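Local coordinates for variant surface glycoprotein MITAT 1.1 (PDB 5LY9), which forms, as a surface glycoprotein, the dense coat of the trypanosome, whose antigenic variation lets the parasite evade the host immune response, at residues E81-T85 with M86-T90; S22-S25 with G26-N30; T298-E301 with A302-G306. One frame throughout, in Å; residues are numbered along the deposited sequence.

Interaction 1 of 3, residues E81-T85 with M86-T90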
loop_
_atom_site.group_PDB
_atom_site.type_symbol
_atom_site.label_atom_id
_atom_site.label_comp_id
_atom_site.label_asym_id
_atom_site.label_seq_id
_atom_site.Cartn_x
_atom_site.Cartn_y
_atom_site.Cartn_z
ATOM N N GLU A 81 -11.994 6.264 8.060
ATOM C CA GLU A 81 -11.291 5.839 9.249
ATOM C C GLU A 81 -10.904 4.389 9.230
ATOM O O GLU A 81 -9.779 4.065 9.645
ATOM C CB GLU A 81 -12.147 6.160 10.488
ATOM C CG GLU A 81 -11.511 5.792 11.827
ATOM C CD GLU A 81 -10.334 6.636 12.251
ATOM O OE1 GLU A 81 -9.849 7.496 11.525
ATOM O OE2 GLU A 81 -9.835 6.369 13.364
ATOM N N SER A 82 -11.811 3.498 8.839
ATOM C CA SER A 82 -11.517 2.065 8.768
ATOM C C SER A 82 -10.409 1.777 7.721
ATOM O O SER A 82 -9.568 0.902 7.947
ATOM C CB SER A 82 -12.724 1.228 8.396
ATOM O OG SER A 82 -13.739 1.267 9.411
ATOM N N TYR A 83 -10.419 2.475 6.596
ATOM C CA TYR A 83 -9.339 2.301 5.626
ATOM C C TYR A 83 -7.963 2.717 6.262
ATOM O O TYR A 83 -6.969 2.025 6.152
ATOM C CB TYR A 83 -9.594 3.090 4.326
ATOM C CG TYR A 83 -8.619 2.691 3.221
ATOM C CD1 TYR A 83 -8.519 1.407 2.810
ATOM C CD2 TYR A 83 -7.834 3.602 2.633
ATOM C CE1 TYR A 83 -7.640 1.035 1.785
ATOM C CE2 TYR A 83 -6.938 3.252 1.631
ATOM C CZ TYR A 83 -6.883 1.976 1.204
ATOM O OH TYR A 83 -5.986 1.625 0.212
ATOM N N LYS A 84 -7.939 3.819 6.976
ATOM C CA LYS A 84 -6.719 4.237 7.636
ATOM C C LYS A 84 -6.231 3.266 8.668
ATOM O O LYS A 84 -5.040 2.915 8.665
ATOM C CB LYS A 84 -6.906 5.616 8.303
ATOM C CG LYS A 84 -5.614 6.150 8.955
ATOM C CD LYS A 84 -5.843 7.527 9.642
ATOM C CE LYS A 84 -6.604 7.411 10.916
ATOM N NZ LYS A 84 -6.869 8.755 11.558
ATOM N N THR A 85 -7.144 2.851 9.553
ATOM C CA THR A 85 -6.732 2.106 10.703
ATOM C C THR A 85 -6.541 0.601 10.452
ATOM O O THR A 85 -5.738 0.023 11.125
ATOM C CB THR A 85 -7.689 2.281 11.884
ATOM O OG1 THR A 85 -8.943 1.781 11.484
ATOM C CG2 THR A 85 -7.813 3.701 12.237
ATOM N N MET A 86 -7.171 0.045 9.448
ATOM C CA MET A 86 -7.140 -1.390 9.190
ATOM C C MET A 86 -6.936 -1.748 7.716
ATOM O O MET A 86 -6.105 -2.595 7.398
ATOM C CB MET A 86 -8.442 -2.009 9.697
ATOM C CG MET A 86 -8.636 -1.805 11.189
ATOM S SD MET A 86 -7.696 -2.942 12.215
ATOM C CE MET A 86 -6.136 -2.252 12.688
ATOM N N GLY A 87 -7.705 -1.141 6.826
ATOM C CA GLY A 87 -7.757 -1.572 5.434
ATOM C C GLY A 87 -6.475 -1.397 4.634
ATOM O O GLY A 87 -6.018 -2.302 3.886
ATOM N N LEU A 88 -5.879 -0.225 4.757
ATOM C CA LEU A 88 -4.698 0.081 3.967
ATOM C C LEU A 88 -3.564 -0.851 4.324
ATOM O O LEU A 88 -2.836 -1.294 3.427
ATOM C CB LEU A 88 -4.283 1.509 4.178
ATOM C CG LEU A 88 -2.947 2.003 3.612
ATOM C CD1 LEU A 88 -2.971 1.955 2.118
ATOM C CD2 LEU A 88 -2.656 3.381 4.084
ATOM N N ALA A 89 -3.415 -1.162 5.594
ATOM C CA ALA A 89 -2.385 -2.065 6.044
ATOM C C ALA A 89 -2.510 -3.387 5.334
ATOM O O ALA A 89 -1.497 -4.022 4.965
ATOM C CB ALA A 89 -2.420 -2.263 7.558
ATOM N N THR A 90 -3.736 -3.871 5.176
ATOM C CA THR A 90 -3.907 -5.215 4.569
ATOM C C THR A 90 -3.398 -5.231 3.116
ATOM O O THR A 90 -2.930 -6.272 2.636
ATOM C CB THR A 90 -5.379 -5.721 4.563
ATOM O OG1 THR A 90 -6.164 -4.919 3.626
ATOM C CG2 THR A 90 -5.985 -5.698 5.970
HETATM O O HOH W 1 -4.387 0.245 7.942
#
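A wider pi-type turn interrupts the long helix 62-114 where Y83 meets L88, within the elongated N-terminal domain of the A-type variant surface glycoprotein, the part preceding the membrane-proximal C-terminal region, and at the contact between its two subunits. The carbonyl oxygen of S82 takes two amides, the i+4 amide M86 N at 3.0 Å and, by a straighter bond (168°), the i+5 amide G87 N at 3.0 Å. L88 N repeats the i+5 step to Y83 O at 2.9 Å, in the carbonyl plane on a lone pair. The wider turn goes with a change of direction: the short segments 81-85 and 86-90 run at 44° to each other. At the widened turn, water 1 accepts from A89 N and donates to K84 O, continuing the i to i+5 spacing without a direct bond.

With CG anti to the backbone N (chi1 -169°), the Y83 ring extends along the helix and is roofed on one face by L88, whose CB sits 4.1 Å from the ring centroid in a CH-pi contact. G87, having no side chain, lets the ring lie close to the backbone, Y83 CD1 being 3.9 Å from G87 C. L88 also packs on L88 of the second subunit, which touches Y83 as well. The phenol hydroxyl is hydrogen-bonded to Q91, and its OH atom lies 3.6 Å from L88 CD1.

Interaction 2 of 3, residues S22-S25 with G26-N30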
loop_
_atom_site.group_PDB
_atom_site.type_symbol
_atom_site.label_atom_id
_atom_site.label_comp_id
_atom_site.label_asym_id
_atom_site.label_seq_id
_atom_site.Cartn_x
_atom_site.Cartn_y
_atom_site.Cartn_z
ATOM N N SER A 22 3.362 -11.266 -9.806
ATOM C CA SER A 22 3.796 -10.037 -10.443
ATOM C C SER A 22 2.673 -8.994 -10.484
ATOM O O SER A 22 2.986 -7.819 -10.465
ATOM C CB SER A 22 4.331 -10.333 -11.873
ATOM O OG SER A 22 3.245 -10.553 -12.702
ATOM N N LYS A 23 1.401 -9.400 -10.431
ATOM C CA LYS A 23 0.284 -8.466 -10.509
ATOM C C LYS A 23 -0.346 -8.122 -9.194
ATOM O O LYS A 23 -1.226 -7.272 -9.164
ATOM C CB LYS A 23 -0.817 -8.951 -11.464
ATOM C CG LYS A 23 -0.404 -8.969 -12.921
ATOM C CD LYS A 23 -1.611 -9.138 -13.868
ATOM C CE LYS A 23 -1.201 -8.811 -15.301
ATOM N NZ LYS A 23 -2.444 -9.025 -16.125
ATOM N N VAL A 24 0.093 -8.737 -8.108
ATOM C CA VAL A 24 -0.547 -8.486 -6.828
ATOM C C VAL A 24 -0.480 -7.014 -6.413
ATOM O O VAL A 24 -1.475 -6.478 -5.953
ATOM C CB VAL A 24 -0.013 -9.448 -5.705
ATOM C CG1 VAL A 24 -0.501 -9.013 -4.321
ATOM C CG2 VAL A 24 -0.414 -10.884 -6.026
ATOM N N SER A 25 0.657 -6.349 -6.573
ATOM C CA SER A 25 0.826 -4.934 -6.196
ATOM C C SER A 25 -0.169 -4.070 -6.896
ATOM O O SER A 25 -0.861 -3.212 -6.285
ATOM C CB SER A 25 2.247 -4.438 -6.406
ATOM O OG SER A 25 3.082 -5.259 -5.584
ATOM N N GLY A 26 -0.245 -4.270 -8.217
ATOM C CA GLY A 26 -1.216 -3.592 -9.048
ATOM C C GLY A 26 -2.667 -3.850 -8.716
ATOM O O GLY A 26 -3.518 -2.943 -8.790
ATOM N N GLU A 27 -2.949 -5.072 -8.308
ATOM C CA GLU A 27 -4.297 -5.373 -7.867
ATOM C C GLU A 27 -4.568 -4.697 -6.549
ATOM O O GLU A 27 -5.671 -4.176 -6.389
ATOM C CB GLU A 27 -4.604 -6.884 -7.814
ATOM C CG GLU A 27 -5.935 -7.142 -7.138
ATOM C CD GLU A 27 -6.595 -8.480 -7.433
ATOM O OE1 GLU A 27 -7.340 -8.947 -6.508
ATOM O OE2 GLU A 27 -6.543 -8.969 -8.617
ATOM N N MET A 28 -3.590 -4.642 -5.645
ATOM C CA MET A 28 -3.752 -3.872 -4.464
ATOM C C MET A 28 -3.970 -2.349 -4.740
ATOM O O MET A 28 -4.789 -1.672 -4.047
ATOM C CB MET A 28 -2.636 -4.164 -3.471
ATOM C CG MET A 28 -2.677 -5.566 -2.908
ATOM S SD MET A 28 -4.210 -5.867 -1.982
ATOM C CE MET A 28 -5.378 -6.501 -3.184
ATOM N N LEU A 29 -3.299 -1.782 -5.720
ATOM C CA LEU A 29 -3.612 -0.407 -6.098
ATOM C C LEU A 29 -5.026 -0.249 -6.565
ATOM O O LEU A 29 -5.759 0.649 -6.069
ATOM C CB LEU A 29 -2.688 0.097 -7.206
ATOM C CG LEU A 29 -2.951 1.471 -7.784
ATOM C CD1 LEU A 29 -2.953 2.528 -6.713
ATOM C CD2 LEU A 29 -1.954 1.681 -8.973
ATOM N N ASN A 30 -5.449 -1.148 -7.444
ATOM C CA ASN A 30 -6.790 -1.100 -7.953
ATOM C C ASN A 30 -7.799 -1.201 -6.787
ATOM O O ASN A 30 -8.791 -0.445 -6.717
ATOM C CB ASN A 30 -7.078 -2.229 -8.915
ATOM C CG ASN A 30 -8.420 -2.003 -9.623
ATOM O OD1 ASN A 30 -8.554 -1.071 -10.412
ATOM N ND2 ASN A 30 -9.425 -2.810 -9.273
HETATM O O HOH W 2 1.892 -5.395 -9.947
#
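Three successive i to i+4 bonds carry the chain from S22-S25 into G26-N30: E27 N to K23 O at 2.9 Å, M28 N to V24 O at 2.8 Å and L29 N to S25 O at 2.9 Å. The first approaches K23 O almost in line with its carbonyl bond (163° at the oxygen), whereas the other two donors are tilted moderately from their carbonyl planes. One residue earlier the direct bond gives way to a bridge: water 2 accepts from G26 N at 3.0 Å and donates to S22 O at 2.7 Å, satisfying the amide at the start of the helix.

This is the first turn of helix 24-55, which follows closely on helix 8-21 and runs beside helix 62-114 in the long helical bundle of the A-type variant surface glycoprotein. V24 and S25 face that neighbouring helix, V24 packing on S94 and A98 and S25 on A95. Along the helix, V24 CG1 comes within 4.3 Å of M28 CG, a light apolar contact. The M28 chain leaves beside its own backbone N (chi1 -67°), which sets CG 3.4 Å from V24 O before the bends at chi2 and chi3 lead the sulfur away.

E27 takes another course. Its CB lies 3.7 Å from K23 O, but CG is anti to the backbone N and the extended chain carries the carboxylate away from the turn to R159, which forms a salt bridge with OE1, and to A157, whose N donates to OE2.

Interaction 3 of 3, residues T298-E301 with A302-G306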
loop_
_atom_site.group_PDB
_atom_site.type_symbol
_atom_site.label_atom_id
_atom_site.label_comp_id
_atom_site.label_asym_id
_atom_site.label_seq_id
_atom_site.Cartn_x
_atom_site.Cartn_y
_atom_site.Cartn_z
ATOM N N THR A 298 -40.400 1.191 14.752
ATOM C CA THR A 298 -41.671 1.918 14.691
ATOM C C THR A 298 -41.498 3.239 14.042
ATOM O O THR A 298 -42.290 3.589 13.199
ATOM C CB THR A 298 -42.205 2.132 16.104
ATOM O OG1 THR A 298 -42.472 0.837 16.647
ATOM C CG2 THR A 298 -43.471 2.912 16.066
ATOM N N LYS A 299 -40.432 3.980 14.385
ATOM C CA LYS A 299 -40.208 5.276 13.771
ATOM C C LYS A 299 -39.897 5.121 12.284
ATOM O O LYS A 299 -40.344 5.898 11.456
ATOM C CB LYS A 299 -39.062 5.984 14.458
ATOM C CG LYS A 299 -38.755 7.331 13.858
ATOM C CD LYS A 299 -39.898 8.267 14.086
ATOM C CE LYS A 299 -39.416 9.638 13.921
ATOM N NZ LYS A 299 -40.522 10.651 14.107
ATOM N N LEU A 300 -39.069 4.120 11.925
ATOM C CA LEU A 300 -38.777 3.878 10.514
ATOM C C LEU A 300 -40.035 3.581 9.694
ATOM O O LEU A 300 -40.143 4.020 8.533
ATOM C CB LEU A 300 -37.756 2.731 10.293
ATOM C CG LEU A 300 -36.341 3.024 10.798
ATOM C CD1 LEU A 300 -35.524 1.756 10.968
ATOM C CD2 LEU A 300 -35.682 3.941 9.804
ATOM N N GLU A 301 -40.954 2.837 10.277
ATOM C CA GLU A 301 -42.227 2.515 9.560
ATOM C C GLU A 301 -43.048 3.783 9.350
ATOM O O GLU A 301 -43.678 3.985 8.307
ATOM C CB GLU A 301 -43.023 1.535 10.376
ATOM C CG GLU A 301 -42.443 0.185 10.299
ATOM C CD GLU A 301 -42.897 -0.763 11.396
ATOM O OE1 GLU A 301 -43.482 -0.367 12.429
ATOM O OE2 GLU A 301 -42.650 -1.973 11.165
ATOM N N ALA A 302 -43.072 4.634 10.384
ATOM C CA ALA A 302 -43.747 5.929 10.271
ATOM C C ALA A 302 -43.130 6.883 9.318
ATOM O O ALA A 302 -43.787 7.795 8.789
ATOM C CB ALA A 302 -43.891 6.544 11.673
ATOM N N LEU A 303 -41.828 6.758 9.109
ATOM C CA LEU A 303 -41.113 7.648 8.208
ATOM C C LEU A 303 -41.224 7.233 6.741
ATOM O O LEU A 303 -41.381 8.051 5.867
ATOM C CB LEU A 303 -39.627 7.650 8.593
ATOM C CG LEU A 303 -39.244 8.463 9.877
ATOM C CD1 LEU A 303 -37.767 8.190 10.192
ATOM C CD2 LEU A 303 -39.508 9.928 9.629
ATOM N N PHE A 304 -41.074 5.929 6.521
ATOM C CA PHE A 304 -40.764 5.356 5.210
ATOM C C PHE A 304 -41.895 4.420 4.722
ATOM O O PHE A 304 -41.899 3.974 3.554
ATOM C CB PHE A 304 -39.406 4.579 5.278
ATOM C CG PHE A 304 -38.236 5.478 5.385
ATOM C CD1 PHE A 304 -37.900 6.357 4.365
ATOM C CD2 PHE A 304 -37.497 5.494 6.519
ATOM C CE1 PHE A 304 -36.854 7.279 4.536
ATOM C CE2 PHE A 304 -36.409 6.364 6.663
ATOM C CZ PHE A 304 -36.136 7.281 5.696
ATOM N N GLY A 305 -42.884 4.139 5.530
ATOM C CA GLY A 305 -43.961 3.303 5.068
ATOM C C GLY A 305 -43.751 1.816 5.184
ATOM O O GLY A 305 -44.551 1.028 4.666
ATOM N N GLY A 306 -42.706 1.394 5.904
ATOM C CA GLY A 306 -42.375 -0.048 6.050
ATOM C C GLY A 306 -40.866 -0.186 6.313
ATOM O O GLY A 306 -40.177 0.820 6.475
#
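A302 opens the last turn with its amide bonded to T298 O at 3.1 Å, its methyl group lying beside the carbonyls of T298 and K299. L303 follows, its N bonded to K299 O and, weakly, to L300 O. Its side chain leans back across the aliphatic part of K299, CD1 reaching K299 CG at 3.9 Å, while the K299 ammonium group continues to Q63 on helix 62-114. At F304 the amide meets L300 O at 2.9 Å, and the ring, with CG anti to its own carbonyl carbon (chi1 -72°), is set at an angle across the L300 side chain, CE2 4.0 Å from L300 CD2. Both side chains also pack on L67, and the F304 ring stands nearly perpendicular to that of Y315.

G305 then leaves helical geometry with positive phi (85°), a conformation calling for glycine. Its N still reaches E301 O at 2.9 Å, from well above the carbonyl plane. G306, likewise at backbone angles suited to glycine, stays near the helix end, its N 3.7 Å from E301 O. An alpha-L type C-cap with glycine at C' thus ends helix 295-304, whose apolar side rests on helices 62-114 and 275-285 of the variant surface glycoprotein fold.

From the N terminus the chain first passes interaction 2, at the start of helix 24-55, then interaction 1, midway along helix 62-114, and much later interaction 3, at the end of helix 295-304. Each joins consecutive residues, so none closes a long loop, and the three lie in series without nesting or crossing. Interactions 1 and 2 sit on successive helices, their centres 17 Å apart and nearest atoms about 5 Å apart, and both touch the second subunit: A89 and L29 pack on each other across the dimer. Interaction 3, centred 35 Å from interaction 1, meets no other subunit, but its side chains rest on an earlier part of the same helix 62-114.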